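Local structure of enterotoxin SEN variant (6KRY) at residues N20-Y25 and F203-Y207; F135-T139 and K152-L157; Q172-F178 and F188-Y193. The protein is a staphylococcal enterotoxin that probably acts as a superantigen, cross-linking MHC class II molecules and T-cell receptors as its relatives do. All blocks are in the same frame, centred on the assembly; numbering follows the deposited sequence.

Contact 1: N20-Y25 and F203-Y207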
loop_
_atom_site.group_PDB
_atom_site.type_symbol
_atom_site.label_atom_id
_atom_site.label_comp_id
_atom_site.label_asym_id
_atom_site.label_seq_id
_atom_site.Cartn_x
_atom_site.Cartn_y
_atom_site.Cartn_z
ATOM N N ASN A 20 -1.644 10.368 -12.679
ATOM C CA ASN A 20 -0.531 9.869 -11.826
ATOM C C ASN A 20 -0.974 8.653 -10.989
ATOM O O ASN A 20 -0.207 7.704 -10.901
ATOM C CB ASN A 20 0.006 10.982 -10.941
ATOM C CG ASN A 20 0.802 11.963 -11.773
ATOM O OD1 ASN A 20 0.476 13.139 -11.842
ATOM N ND2 ASN A 20 1.782 11.455 -12.488
ATOM N N LEU A 21 -2.201 8.652 -10.449
ATOM C CA LEU A 21 -2.699 7.476 -9.709
ATOM C C LEU A 21 -2.817 6.260 -10.646
ATOM O O LEU A 21 -2.515 5.134 -10.249
ATOM C CB LEU A 21 -4.028 7.810 -9.024
ATOM C CG LEU A 21 -3.888 8.758 -7.833
ATOM C CD1 LEU A 21 -5.252 9.234 -7.363
ATOM C CD2 LEU A 21 -3.182 8.061 -6.679
ATOM N N THR A 22 -3.261 6.489 -11.876
ATOM C CA THR A 22 -3.376 5.411 -12.838
ATOM C C THR A 22 -2.020 4.718 -13.036
ATOM O O THR A 22 -1.966 3.478 -13.116
ATOM C CB THR A 22 -3.911 5.934 -14.179
ATOM O OG1 THR A 22 -5.216 6.497 -14.033
ATOM C CG2 THR A 22 -4.013 4.849 -15.222
ATOM N N SER A 23 -0.951 5.508 -13.192
ATOM C CA SER A 23 0.407 4.961 -13.359
ATOM C C SER A 23 0.775 4.081 -12.153
ATOM O O SER A 23 1.243 2.960 -12.278
ATOM C CB SER A 23 1.385 6.079 -13.528
ATOM O OG SER A 23 2.692 5.553 -13.483
ATOM N N TYR A 24 0.516 4.602 -10.953
ATOM C CA TYR A 24 0.834 3.885 -9.710
ATOM C C TYR A 24 0.117 2.529 -9.579
ATOM O O TYR A 24 0.658 1.596 -8.945
ATOM C CB TYR A 24 0.528 4.759 -8.502
ATOM C CG TYR A 24 1.762 5.403 -7.937
ATOM C CD1 TYR A 24 2.729 4.630 -7.325
ATOM C CD2 TYR A 24 1.987 6.753 -8.076
ATOM C CE1 TYR A 24 3.871 5.212 -6.800
ATOM C CE2 TYR A 24 3.129 7.351 -7.554
ATOM C CZ TYR A 24 4.092 6.572 -6.952
ATOM O OH TYR A 24 5.218 7.183 -6.453
ATOM N N TYR A 25 -1.077 2.383 -10.189
ATOM C CA TYR A 25 -1.894 1.216 -10.012
ATOM C C TYR A 25 -1.994 0.413 -11.318
ATOM O O TYR A 25 -2.707 -0.579 -11.326
ATOM C CB TYR A 25 -3.263 1.562 -9.421
ATOM C CG TYR A 25 -3.180 1.934 -7.964
ATOM C CD1 TYR A 25 -2.809 0.988 -7.018
ATOM C CD2 TYR A 25 -3.279 3.248 -7.550
ATOM C CE1 TYR A 25 -2.643 1.330 -5.685
ATOM C CE2 TYR A 25 -3.125 3.614 -6.224
ATOM C CZ TYR A 25 -2.803 2.646 -5.293
ATOM O OH TYR A 25 -2.649 2.987 -3.985
ATOM N N PHE A 203 0.349 11.066 -1.588
ATOM C CA PHE A 203 -0.670 10.035 -1.770
ATOM C C PHE A 203 -0.589 8.938 -0.690
ATOM O O PHE A 203 -1.605 8.381 -0.219
ATOM C CB PHE A 203 -0.526 9.297 -3.115
ATOM C CG PHE A 203 -0.668 10.087 -4.394
ATOM C CD1 PHE A 203 -1.348 11.292 -4.439
ATOM C CD2 PHE A 203 -0.161 9.565 -5.582
ATOM C CE1 PHE A 203 -1.503 11.963 -5.641
ATOM C CE2 PHE A 203 -0.306 10.252 -6.784
ATOM C CZ PHE A 203 -0.980 11.450 -6.809
ATOM N N PHE A 204 0.634 8.530 -0.357
ATOM C CA PHE A 204 0.793 7.283 0.384
ATOM C C PHE A 204 1.239 7.527 1.825
ATOM O O PHE A 204 1.529 6.573 2.563
ATOM C CB PHE A 204 1.763 6.379 -0.379
ATOM C CG PHE A 204 1.324 6.108 -1.793
ATOM C CD1 PHE A 204 0.059 5.618 -2.042
ATOM C CD2 PHE A 204 2.157 6.380 -2.863
ATOM C CE1 PHE A 204 -0.405 5.479 -3.340
ATOM C CE2 PHE A 204 1.701 6.206 -4.168
ATOM C CZ PHE A 204 0.434 5.736 -4.398
ATOM N N GLN A 205 1.319 8.792 2.250
ATOM C CA GLN A 205 1.745 9.103 3.612
ATOM C C GLN A 205 0.870 8.403 4.676
ATOM O O GLN A 205 1.368 8.071 5.752
ATOM C CB GLN A 205 1.799 10.624 3.829
ATOM C CG GLN A 205 2.252 11.006 5.227
ATOM C CD GLN A 205 2.459 12.498 5.323
ATOM O OE1 GLN A 205 2.156 13.238 4.383
ATOM N NE2 GLN A 205 3.014 12.942 6.445
ATOM N N PHE A 206 -0.393 8.122 4.374
ATOM C CA PHE A 206 -1.258 7.483 5.361
ATOM C C PHE A 206 -0.771 6.075 5.734
ATOM O O PHE A 206 -1.149 5.567 6.821
ATOM C CB PHE A 206 -2.731 7.447 4.924
ATOM C CG PHE A 206 -3.102 6.501 3.810
ATOM C CD1 PHE A 206 -2.767 6.780 2.489
ATOM C CD2 PHE A 206 -3.837 5.359 4.072
ATOM C CE1 PHE A 206 -3.158 5.943 1.454
ATOM C CE2 PHE A 206 -4.232 4.534 3.041
ATOM C CZ PHE A 206 -3.875 4.799 1.743
ATOM N N TYR A 207 0.028 5.438 4.870
ATOM C CA TYR A 207 0.580 4.103 5.171
ATOM C C TYR A 207 1.715 4.157 6.220
ATOM O O TYR A 207 2.233 3.086 6.600
ATOM C CB TYR A 207 1.067 3.437 3.885
ATOM C CG TYR A 207 -0.004 3.025 2.917
ATOM C CD1 TYR A 207 -1.123 2.315 3.327
ATOM C CD2 TYR A 207 0.161 3.231 1.557
ATOM C CE1 TYR A 207 -2.084 1.905 2.407
ATOM C CE2 TYR A 207 -0.790 2.830 0.632
ATOM C CZ TYR A 207 -1.925 2.157 1.058
ATOM O OH TYR A 207 -2.889 1.783 0.151
HETATM O O HOH W 1 -2.261 0.943 -2.277
#
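The ring of Phe204 drives its edge into the face of Tyr24. CE2 of Phe204 stands above the centre of the Tyr24 ring, 3.6 Å from CE1 of Tyr24. The ring planes meet at 73°, a T-shaped (edge-to-face) pair. The first torsion of Phe204 sets CG beside its own backbone N and opposite the carbonyl carbon (chi1 -57°), which sends the ring toward helix 15-26. CE1 of the same ring meets the hydroxyl of Tyr25, with Tyr25 OH 3.4 Å away. Tyr25 and Phe204 approach from opposite directions.

Phe203 packs beside this pair. CD2 of Leu21 lies over one face of its ring, 3.7 Å from the ring centroid, in a CH-pi contact. CB of Asn20 and CD2 of Tyr24 lie at the ring edge.

The hydroxyls have polar partners of their own. One water joins two of them, 2.7 Å from Tyr25 OH and 2.6 Å from Tyr207 OH; it donates to Tyr207. Tyr207 OH is also hydrogen-bonded to Asp150 OD2, and Tyr24 OH forms a hydrogen bond with the carbonyl O of Tyr87.

The contact joins helix 15-26 to the loop after helix 200-203, so it links the OB-fold and beta-grasp parts of the chain. Strand 86-88 packs on Tyr24, Tyr25 and Phe204, helix 146-161 on Tyr25 and Tyr207, and Tyr104 of strand 100-109 on Phe204.

Contact 2: F135-T139 and K152-L157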
loop_
_atom_site.group_PDB
_atom_site.type_symbol
_atom_site.label_atom_id
_atom_site.label_comp_id
_atom_site.label_asym_id
_atom_site.label_seq_id
_atom_site.Cartn_x
_atom_site.Cartn_y
_atom_site.Cartn_z
ATOM N N PHE A 135 -12.261 -12.442 -6.096
ATOM C CA PHE A 135 -10.910 -12.881 -6.393
ATOM C C PHE A 135 -10.144 -13.010 -5.072
ATOM O O PHE A 135 -10.649 -12.618 -4.030
ATOM C CB PHE A 135 -10.235 -11.953 -7.402
ATOM C CG PHE A 135 -10.080 -10.520 -6.984
ATOM C CD1 PHE A 135 -9.048 -10.134 -6.131
ATOM C CD2 PHE A 135 -10.938 -9.559 -7.476
ATOM C CE1 PHE A 135 -8.882 -8.803 -5.813
ATOM C CE2 PHE A 135 -10.792 -8.232 -7.108
ATOM C CZ PHE A 135 -9.753 -7.859 -6.295
ATOM N N VAL A 136 -8.935 -13.569 -5.129
ATOM C CA VAL A 136 -8.111 -13.641 -3.964
ATOM C C VAL A 136 -6.829 -12.869 -4.226
ATOM O O VAL A 136 -6.478 -12.599 -5.330
ATOM C CB VAL A 136 -7.788 -15.076 -3.522
ATOM C CG1 VAL A 136 -9.054 -15.902 -3.366
ATOM C CG2 VAL A 136 -6.807 -15.724 -4.459
ATOM N N ILE A 137 -6.154 -12.529 -3.133
ATOM C CA ILE A 137 -4.779 -12.042 -3.131
ATOM C C ILE A 137 -4.032 -12.958 -2.156
ATOM O O ILE A 137 -4.661 -13.657 -1.338
ATOM C CB ILE A 137 -4.696 -10.563 -2.722
ATOM C CG1 ILE A 137 -5.198 -10.382 -1.291
ATOM C CG2 ILE A 137 -5.447 -9.667 -3.701
ATOM C CD1 ILE A 137 -4.993 -9.002 -0.730
ATOM N N LYS A 138 -2.713 -12.985 -2.265
ATOM C CA LYS A 138 -1.923 -13.912 -1.523
ATOM C C LYS A 138 -0.757 -13.194 -0.860
ATOM O O LYS A 138 -0.320 -12.163 -1.317
ATOM C CB LYS A 138 -1.344 -14.970 -2.457
ATOM C CG LYS A 138 -2.409 -15.799 -3.141
ATOM C CD LYS A 138 -1.876 -16.914 -3.997
ATOM C CE LYS A 138 -2.971 -17.383 -4.925
ATOM N NZ LYS A 138 -2.727 -18.780 -5.315
ATOM N N THR A 139 -0.284 -13.775 0.236
ATOM C CA THR A 139 0.907 -13.291 0.954
ATOM C C THR A 139 1.616 -14.497 1.563
ATOM O O THR A 139 0.979 -15.519 1.852
ATOM C CB THR A 139 0.572 -12.240 2.020
ATOM O OG1 THR A 139 1.758 -11.714 2.605
ATOM C CG2 THR A 139 -0.292 -12.769 3.138
ATOM N N LYS A 152 -2.339 -4.718 -3.426
ATOM C CA LYS A 152 -2.645 -5.873 -4.265
ATOM C C LYS A 152 -4.106 -5.855 -4.751
ATOM O O LYS A 152 -4.389 -6.080 -5.949
ATOM C CB LYS A 152 -2.326 -7.149 -3.495
ATOM C CG LYS A 152 -0.846 -7.439 -3.404
ATOM C CD LYS A 152 -0.525 -8.676 -2.626
ATOM C CE LYS A 152 0.938 -9.021 -2.808
ATOM N NZ LYS A 152 1.427 -10.016 -1.817
ATOM N N VAL A 153 -5.035 -5.480 -3.873
ATOM C CA VAL A 153 -6.439 -5.293 -4.286
ATOM C C VAL A 153 -6.589 -4.141 -5.303
ATOM O O VAL A 153 -7.259 -4.310 -6.346
ATOM C CB VAL A 153 -7.339 -5.046 -3.065
ATOM C CG1 VAL A 153 -8.768 -4.708 -3.438
ATOM C CG2 VAL A 153 -7.364 -6.280 -2.201
ATOM N N ARG A 154 -6.025 -2.971 -4.994
ATOM C CA ARG A 154 -6.200 -1.815 -5.828
ATOM C C ARG A 154 -5.639 -2.078 -7.234
ATOM O O ARG A 154 -6.269 -1.660 -8.240
ATOM C CB ARG A 154 -5.605 -0.579 -5.172
ATOM C CG ARG A 154 -6.436 -0.061 -4.016
ATOM C CD ARG A 154 -5.956 1.290 -3.533
ATOM N NE ARG A 154 -6.461 1.568 -2.192
ATOM C CZ ARG A 154 -6.671 2.763 -1.697
ATOM N NH1 ARG A 154 -6.751 3.819 -2.493
ATOM N NH2 ARG A 154 -6.799 2.884 -0.388
ATOM N N PHE A 155 -4.509 -2.792 -7.319
ATOM C CA PHE A 155 -3.923 -3.119 -8.595
ATOM C C PHE A 155 -4.940 -3.922 -9.440
ATOM O O PHE A 155 -5.154 -3.674 -10.626
ATOM C CB PHE A 155 -2.632 -3.898 -8.346
ATOM C CG PHE A 155 -1.835 -4.077 -9.599
ATOM C CD1 PHE A 155 -1.027 -3.055 -10.054
ATOM C CD2 PHE A 155 -1.987 -5.229 -10.373
ATOM C CE1 PHE A 155 -0.338 -3.200 -11.249
ATOM C CE2 PHE A 155 -1.266 -5.398 -11.550
ATOM C CZ PHE A 155 -0.464 -4.367 -11.996
ATOM N N LYS A 156 -5.574 -4.902 -8.806
ATOM C CA LYS A 156 -6.561 -5.744 -9.494
ATOM C C LYS A 156 -7.819 -4.939 -9.840
ATOM O O LYS A 156 -8.383 -5.041 -10.953
ATOM C CB LYS A 156 -6.892 -6.930 -8.607
ATOM C CG LYS A 156 -5.916 -8.080 -8.714
ATOM C CD LYS A 156 -6.621 -9.350 -9.171
ATOM C CE LYS A 156 -7.551 -9.087 -10.341
ATOM N NZ LYS A 156 -7.611 -10.251 -11.259
ATOM N N LEU A 157 -8.241 -4.059 -8.946
ATOM C CA LEU A 157 -9.401 -3.234 -9.264
ATOM C C LEU A 157 -9.088 -2.289 -10.430
ATOM O O LEU A 157 -10.014 -1.947 -11.236
ATOM C CB LEU A 157 -9.868 -2.417 -8.059
ATOM C CG LEU A 157 -10.410 -3.181 -6.870
ATOM C CD1 LEU A 157 -10.730 -2.227 -5.724
ATOM C CD2 LEU A 157 -11.630 -4.013 -7.221
#
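Phe135 and Ile137 of strand 130-139 pack on helix 146-161, the helix that lies across the mixed sheet of the beta-grasp domain. The strand is an outermost one of that sheet. Its segment runs at 142° to the helix segment, and their axes come within 9.2 Å.

The buried part is formed by Ile137, Val153 and Leu157. CD1 of Ile137 meets CG2 of Val153 at 3.9 Å, and CG2 of Ile137 meets CB of Lys152 at 4.0 Å. The first torsion of Ile137 puts CG1 between the backbone N and the carbonyl carbon (chi1 63°). CG2 then lies beside the backbone N, and both branches reach the helix. Ile220 of strand 218-225 packs on both Ile137 and Val153. Leu157 makes a looser buried contact at the edge of the Phe135 ring, with its CD2 4.3 Å from CE2 of Phe135.

Phe135, Lys152 and Lys156 form the partly exposed side. CB of Lys156 comes close, 3.8 Å from CZ of Phe135. Farther along, CD of Lys156 lies over one face of the ring, 4.2 Å from its centroid, in a CH-pi contact. The chain is bent beyond CG, and its NZ stays 5.3 Å from the same centroid, at most a weak cation-pi attraction.

The side chain of Lys138 points away from the helix, but its carbonyl is used. The extended chain of Lys152 reaches back to it. Lys152 NZ also forms a salt bridge with Glu148, which accepts a hydrogen bond from Thr139 OG1. Lys152 NZ donates to the carbonyl O of Lys138 at 2.8 Å, with a C=O...N angle of 160°.

Contact 3: Q172-F178 and F188-Y193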
loop_
_atom_site.group_PDB
_atom_site.type_symbol
_atom_site.label_atom_id
_atom_site.label_comp_id
_atom_site.label_asym_id
_atom_site.label_seq_id
_atom_site.Cartn_x
_atom_site.Cartn_y
_atom_site.Cartn_z
ATOM N N GLN A 172 -17.787 6.016 -9.770
ATOM C CA GLN A 172 -17.615 7.358 -9.207
ATOM C C GLN A 172 -17.208 7.327 -7.742
ATOM O O GLN A 172 -16.646 8.304 -7.252
ATOM C CB GLN A 172 -18.889 8.202 -9.355
ATOM C CG GLN A 172 -19.014 8.861 -10.725
ATOM C CD GLN A 172 -17.849 9.774 -11.040
ATOM O OE1 GLN A 172 -17.422 10.577 -10.205
ATOM N NE2 GLN A 172 -17.333 9.649 -12.263
ATOM N N LYS A 173 -17.574 6.262 -7.022
ATOM C CA LYS A 173 -17.247 6.180 -5.627
ATOM C C LYS A 173 -16.899 4.718 -5.315
ATOM O O LYS A 173 -17.304 3.777 -6.035
ATOM C CB LYS A 173 -18.397 6.610 -4.703
ATOM C CG LYS A 173 -18.903 8.047 -4.875
ATOM C CD LYS A 173 -19.970 8.468 -3.870
ATOM C CE LYS A 173 -20.181 9.975 -3.839
ATOM N NZ LYS A 173 -21.238 10.343 -2.872
ATOM N N GLY A 174 -16.154 4.540 -4.231
ATOM C CA GLY A 174 -15.845 3.186 -3.831
ATOM C C GLY A 174 -15.047 3.143 -2.556
ATOM O O GLY A 174 -14.337 4.076 -2.205
ATOM N N CYS A 175 -15.086 1.981 -1.908
ATOM C CA CYS A 175 -14.309 1.806 -0.724
ATOM C C CYS A 175 -13.923 0.319 -0.546
ATOM O O CYS A 175 -14.498 -0.587 -1.141
ATOM C CB CYS A 175 -15.037 2.345 0.486
ATOM S SG CYS A 175 -16.567 1.449 0.849
ATOM N N ILE A 176 -12.902 0.133 0.279
ATOM C CA ILE A 176 -12.315 -1.150 0.583
ATOM C C ILE A 176 -12.354 -1.337 2.096
ATOM O O ILE A 176 -11.830 -0.561 2.830
ATOM C CB ILE A 176 -10.899 -1.279 0.005
ATOM C CG1 ILE A 176 -10.353 -2.646 0.395
ATOM C CG2 ILE A 176 -9.973 -0.145 0.431
ATOM C CD1 ILE A 176 -9.048 -3.029 -0.240
ATOM N N PHE A 177 -13.039 -2.409 2.518
ATOM C CA PHE A 177 -13.243 -2.750 3.899
ATOM C C PHE A 177 -12.402 -3.963 4.281
ATOM O O PHE A 177 -12.423 -4.941 3.586
ATOM C CB PHE A 177 -14.686 -3.196 4.134
ATOM C CG PHE A 177 -15.588 -2.115 4.647
ATOM C CD1 PHE A 177 -15.685 -1.878 6.010
ATOM C CD2 PHE A 177 -16.305 -1.323 3.763
ATOM C CE1 PHE A 177 -16.512 -0.868 6.487
ATOM C CE2 PHE A 177 -17.119 -0.313 4.241
ATOM C CZ PHE A 177 -17.227 -0.102 5.598
ATOM N N PHE A 178 -11.755 -3.889 5.433
ATOM C CA PHE A 178 -10.947 -4.960 5.975
ATOM C C PHE A 178 -11.700 -5.521 7.175
ATOM O O PHE A 178 -11.907 -4.783 8.140
ATOM C CB PHE A 178 -9.556 -4.443 6.358
ATOM C CG PHE A 178 -8.767 -3.939 5.173
ATOM C CD1 PHE A 178 -8.906 -2.638 4.726
ATOM C CD2 PHE A 178 -7.919 -4.791 4.481
ATOM C CE1 PHE A 178 -8.190 -2.186 3.627
ATOM C CE2 PHE A 178 -7.217 -4.340 3.371
ATOM C CZ PHE A 178 -7.351 -3.037 2.956
ATOM N N PHE A 188 -12.463 -1.852 9.349
ATOM C CA PHE A 188 -12.138 -0.488 8.951
ATOM C C PHE A 188 -12.071 -0.443 7.431
ATOM O O PHE A 188 -11.956 -1.494 6.781
ATOM C CB PHE A 188 -10.807 -0.035 9.549
ATOM C CG PHE A 188 -9.634 -0.916 9.197
ATOM C CD1 PHE A 188 -9.400 -2.083 9.890
ATOM C CD2 PHE A 188 -8.777 -0.583 8.152
ATOM C CE1 PHE A 188 -8.318 -2.894 9.576
ATOM C CE2 PHE A 188 -7.696 -1.389 7.840
ATOM C CZ PHE A 188 -7.456 -2.530 8.562
ATOM N N TYR A 189 -12.161 0.771 6.884
ATOM C CA TYR A 189 -12.187 0.926 5.479
ATOM C C TYR A 189 -11.310 2.107 5.053
ATOM O O TYR A 189 -10.971 2.953 5.865
ATOM C CB TYR A 189 -13.629 1.070 4.993
ATOM C CG TYR A 189 -14.270 2.426 5.182
ATOM C CD1 TYR A 189 -15.031 2.713 6.308
ATOM C CD2 TYR A 189 -14.160 3.410 4.210
ATOM C CE1 TYR A 189 -15.647 3.949 6.465
ATOM C CE2 TYR A 189 -14.762 4.647 4.355
ATOM C CZ TYR A 189 -15.530 4.908 5.475
ATOM O OH TYR A 189 -16.145 6.122 5.596
ATOM N N TYR A 190 -10.916 2.080 3.774
ATOM C CA TYR A 190 -10.367 3.219 3.080
ATOM C C TYR A 190 -11.309 3.611 1.936
ATOM O O TYR A 190 -11.925 2.745 1.291
ATOM C CB TYR A 190 -8.990 2.908 2.501
ATOM C CG TYR A 190 -7.907 2.585 3.499
ATOM C CD1 TYR A 190 -7.744 3.331 4.659
ATOM C CD2 TYR A 190 -6.987 1.587 3.244
ATOM C CE1 TYR A 190 -6.756 3.035 5.583
ATOM C CE2 TYR A 190 -5.975 1.294 4.139
ATOM C CZ TYR A 190 -5.847 2.032 5.310
ATOM O OH TYR A 190 -4.845 1.775 6.202
ATOM N N ASP A 191 -11.405 4.914 1.692
ATOM C CA ASP A 191 -12.112 5.445 0.582
ATOM C C ASP A 191 -11.125 5.526 -0.581
ATOM O O ASP A 191 -10.118 6.229 -0.491
ATOM C CB ASP A 191 -12.687 6.801 0.980
ATOM C CG ASP A 191 -13.358 7.624 -0.104
ATOM O OD1 ASP A 191 -13.279 7.242 -1.313
ATOM O OD2 ASP A 191 -13.970 8.687 0.274
ATOM N N LEU A 192 -11.445 4.843 -1.677
ATOM C CA LEU A 192 -10.607 4.751 -2.855
ATOM C C LEU A 192 -10.315 6.113 -3.488
ATOM O O LEU A 192 -9.270 6.253 -4.130
ATOM C CB LEU A 192 -11.251 3.824 -3.895
ATOM C CG LEU A 192 -11.370 2.349 -3.504
ATOM C CD1 LEU A 192 -12.123 1.590 -4.578
ATOM C CD2 LEU A 192 -10.001 1.728 -3.252
ATOM N N TYR A 193 -11.229 7.085 -3.356
ATOM C CA TYR A 193 -11.077 8.362 -4.028
ATOM C C TYR A 193 -10.680 9.449 -3.037
ATOM O O TYR A 193 -10.729 10.615 -3.376
ATOM C CB TYR A 193 -12.363 8.665 -4.796
ATOM C CG TYR A 193 -12.557 7.718 -5.950
ATOM C CD1 TYR A 193 -11.669 7.687 -7.005
ATOM C CD2 TYR A 193 -13.617 6.830 -5.974
ATOM C CE1 TYR A 193 -11.842 6.812 -8.072
ATOM C CE2 TYR A 193 -13.786 5.929 -7.018
ATOM C CZ TYR A 193 -12.904 5.927 -8.072
ATOM O OH TYR A 193 -13.117 5.053 -9.079
HETATM O O HOH W 2 -15.470 7.003 -3.015
#
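Tyr189 CB sits squarely over the centre of the Phe177 ring, a CH-pi contact 3.5 Å from its centroid. The side chains run side by side, their rings oblique at 34°. On the other face of the sheet Phe178, Phe188 and Tyr190 form an aromatic cluster. Phe188 CG sits between the backbone N and the carbonyl carbon (chi1 57°), which lays its ring against CB of Phe178 in another CH-pi contact. CD1 of Phe178 is 3.6 Å from CE2 of Phe188. The two planes differ by only 18°, yet the rings hardly overlap. CG2 of Ile176 reaches CB of Tyr190 at 3.8 Å.

The backbone sets this register. Strands 173-180 and 188-191 form an antiparallel beta hairpin bordering the beta-grasp sheet. Ile176 and Tyr190 exchange two backbone hydrogen bonds, as do Phe178 and Phe188, both hydrogen-bonded antiparallel pairs. The straightest is Phe178 N to Phe188 O, 2.8 Å at 176°.

Just after strand 188-191 ends, Leu192 N still donates to Gly174 O. Asp191 OD1 accepts from Tyr193 N at 2.9 Å, closing an Asx turn. A water joins Gly174 N to Asp191 OD1. Further out, Gln172 and Lys173 form a classic beta bulge opposite Tyr225, and Lys8 N holds Asp191 OD2.

Contact 1 is the most buried of the three, and links the OB-fold and beta-grasp parts of the toxin. Contacts 2 and 3 are partly buried and belong to one beta-grasp sheet, at its two outermost strands. Helix 146-161 connects all three: Val153 meets Ile176 of contact 3, while Arg154 packs on both Tyr25 and Tyr190. Phe206 of 203-207 also touches Tyr190. The chemistry follows position. Contact 1 is aromatic, with one bridging water. Contact 2 grades from aliphatic packing to lysines at its margin. Contact 3 is held by backbone bonds, with aromatic side chains on both faces. Along the chain, contacts 2 and 3 follow in series inside the loop closed by contact 1.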